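Local coordinates for protein TetR family transcriptional regulator (Mycobacterium smegmatis, PDB 5XS9) that probably binds operator DNA as a TetR-type repressor, BioQ, that regulates biotin metabolism genes, at residues Ser105-Ile108 against Thr109-Glu113. Sequence-based numbering, arbitrary orientation.
Sequences SVVI and TEIVE
S105 and T109 are joined through one water, which donates to S105 O and sits 2.7 Å from T109 OG1. T109 carries this hydroxyl anti to its own carbonyl carbon (chi1 -63°), a rotation that brings OG1 back toward the start of the helix, 3.2 Å from S105 O. The side chain of S105 also reaches forward, into the first turn: OG accepts the backbone N-H of I108 at 3.1 Å, nearly straight at 166°, and so forms the N-cap of helix 106-122. D56 reinforces this end, its carboxylate taking the backbone N-H groups of V106 and V107 and also bonding to S105 OG; a negative charge here would suit the helix dipole. V106 O receives E110 N at 3.0 Å, and beside that bond the extended E110 side chain runs back along the helix until OE2 lies 3.6 Å from V106 CG1. The other carboxylate oxygen, OE1, forms a salt bridge with R63, tying the start of helix 106-122 to the residues that follow helix 47-58 in this all-helical TetR-type fold. Helix 106-122 belongs to the C-terminal TetR-like domain, which in relatives of this family usually carries the effector pocket and the dimer interface. V107 O accepts I111 N at a more bent 151°. On the same flank, V107 CG1 meets I111 CD1 at 3.8 Å, the two branches crossing at a slant, while L59 and R63 touch V107 and A62 touches I111. I108 O takes V112 N, the donor lying almost in line with the carbonyl bond, and V112 CG2 packs 3.4 Å from the same oxygen. I108 itself directs its side chain onto V96 and F100 of helix 92-101, whereas I111 and V112 face helix 129-155 through I137, with A133 also against V112.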
ATOM      1  N   SER A 105      -2.496  13.894   7.692  1.00 44.37           N
ATOM      2  CA  SER A 105      -3.944  13.810   7.409  1.00 44.26           C
ATOM      3  C   SER A 105      -4.684  13.655   8.735  1.00 48.53           C
ATOM      4  O   SER A 105      -4.524  12.669   9.424  1.00 51.01           O
ATOM      5  CB  SER A 105      -4.289  12.624   6.502  1.00 43.10           C
ATOM      6  OG  SER A 105      -5.703  12.343   6.399  1.00 43.28           O
ATOM      7  N   VAL A 106      -5.554  14.621   9.024  1.00 47.44           N
ATOM      8  CA  VAL A 106      -6.444  14.595  10.180  1.00 45.75           C
ATOM      9  C   VAL A 106      -7.592  13.613   9.949  1.00 40.55           C
ATOM     10  O   VAL A 106      -8.026  12.932  10.862  1.00 40.65           O
ATOM     11  CB  VAL A 106      -6.986  16.044  10.449  1.00 55.93           C
ATOM     12  CG1 VAL A 106      -8.075  16.056  11.518  1.00 57.77           C
ATOM     13  CG2 VAL A 106      -5.815  16.927  10.880  1.00 52.39           C
ATOM     14  N   VAL A 107      -8.118  13.526   8.741  1.00 35.52           N
ATOM     15  CA  VAL A 107      -9.233  12.679   8.564  1.00 39.22           C
ATOM     16  C   VAL A 107      -8.870  11.204   8.738  1.00 37.44           C
ATOM     17  O   VAL A 107      -9.636  10.440   9.298  1.00 43.24           O
ATOM     18  CB  VAL A 107      -9.932  12.951   7.235  1.00 41.19           C
ATOM     19  CG1 VAL A 107     -11.107  12.029   7.070  1.00 41.90           C
ATOM     20  CG2 VAL A 107     -10.442  14.419   7.194  1.00 45.87           C
ATOM     21  N   ILE A 108      -7.734  10.774   8.221  1.00 39.65           N
ATOM     22  CA  ILE A 108      -7.399   9.349   8.368  1.00 41.36           C
ATOM     23  C   ILE A 108      -7.247   8.987   9.857  1.00 39.03           C
ATOM     24  O   ILE A 108      -7.673   7.933  10.288  1.00 37.41           O
ATOM     25  CB  ILE A 108      -6.135   8.980   7.516  1.00 45.46           C
ATOM     26  CG1 ILE A 108      -6.055   7.466   7.377  1.00 48.24           C
ATOM     27  CG2 ILE A 108      -4.883   9.547   8.127  1.00 50.93           C
ATOM     28  CD1 ILE A 108      -7.089   6.956   6.395  1.00 50.74           C
ATOM     29  N   THR A 109      -6.711   9.906  10.657  1.00 39.16           N
ATOM     30  CA  THR A 109      -6.550   9.719  12.108  1.00 42.14           C
ATOM     31  C   THR A 109      -7.954   9.574  12.742  1.00 39.29           C
ATOM     32  O   THR A 109      -8.200   8.669  13.544  1.00 39.58           O
ATOM     33  CB  THR A 109      -5.809  10.923  12.708  1.00 45.40           C
ATOM     34  OG1 THR A 109      -4.514  10.969  12.135  1.00 46.30           O
ATOM     35  CG2 THR A 109      -5.663  10.807  14.244  1.00 50.50           C
ATOM     36  N   GLU A 110      -8.895  10.416  12.318  1.00 37.38           N
ATOM     37  CA  GLU A 110     -10.264  10.257  12.757  1.00 37.83           C
ATOM     38  C   GLU A 110     -10.852   8.871  12.352  1.00 38.00           C
ATOM     39  O   GLU A 110     -11.604   8.290  13.103  1.00 33.69           O
ATOM     40  CB  GLU A 110     -11.210  11.320  12.192  1.00 39.76           C
ATOM     41  CG  GLU A 110     -10.923  12.722  12.677  1.00 53.46           C
ATOM     42  CD  GLU A 110     -11.750  13.782  11.928  1.00 64.89           C
ATOM     43  OE1 GLU A 110     -12.704  13.430  11.175  1.00 60.52           O
ATOM     44  OE2 GLU A 110     -11.420  14.978  12.117  1.00 69.61           O
ATOM     45  N   ILE A 111     -10.573   8.403  11.146  1.00 32.02           N
ATOM     46  CA  ILE A 111     -11.145   7.129  10.722  1.00 35.72           C
ATOM     47  C   ILE A 111     -10.599   5.972  11.546  1.00 32.46           C
ATOM     48  O   ILE A 111     -11.337   5.078  11.919  1.00 37.88           O
ATOM     49  CB  ILE A 111     -10.971   6.928   9.179  1.00 36.67           C
ATOM     50  CG1 ILE A 111     -11.954   7.891   8.441  1.00 36.59           C
ATOM     51  CG2 ILE A 111     -11.268   5.465   8.816  1.00 36.21           C
ATOM     52  CD1 ILE A 111     -11.471   8.230   7.043  1.00 41.14           C
ATOM     53  N   VAL A 112      -9.309   6.007  11.830  1.00 35.30           N
ATOM     54  CA  VAL A 112      -8.691   5.027  12.661  1.00 34.11           C
ATOM     55  C   VAL A 112      -9.297   4.982  14.076  1.00 38.24           C
ATOM     56  O   VAL A 112      -9.637   3.920  14.579  1.00 34.91           O
ATOM     57  CB  VAL A 112      -7.179   5.349  12.785  1.00 42.49           C
ATOM     58  CG1 VAL A 112      -6.509   4.667  13.975  1.00 44.01           C
ATOM     59  CG2 VAL A 112      -6.475   4.997  11.509  1.00 43.43           C
ATOM     60  N   GLU A 113      -9.549   6.151  14.666  1.00 37.88           N
ATOM     61  CA  GLU A 113     -10.211   6.205  15.965  1.00 40.03           C
ATOM     62  C   GLU A 113     -11.608   5.643  15.827  1.00 38.67           C
ATOM     63  O   GLU A 113     -12.106   4.884  16.675  1.00 37.44           O
ATOM     64  CB  GLU A 113     -10.193   7.672  16.509  1.00 45.11           C
ATOM     65  CG  GLU A 113     -11.209   7.970  17.606  1.00 55.39           C
ATOM     66  CD  GLU A 113     -10.768   7.614  19.044  1.00 71.84           C
ATOM     67  OE1 GLU A 113     -11.630   7.118  19.811  1.00 78.68           O
ATOM     68  OE2 GLU A 113      -9.597   7.857  19.440  1.00 79.42           O
TER
HETATM   69  O   HOH W   1      -3.850  13.571  12.359  1.00 53.93           O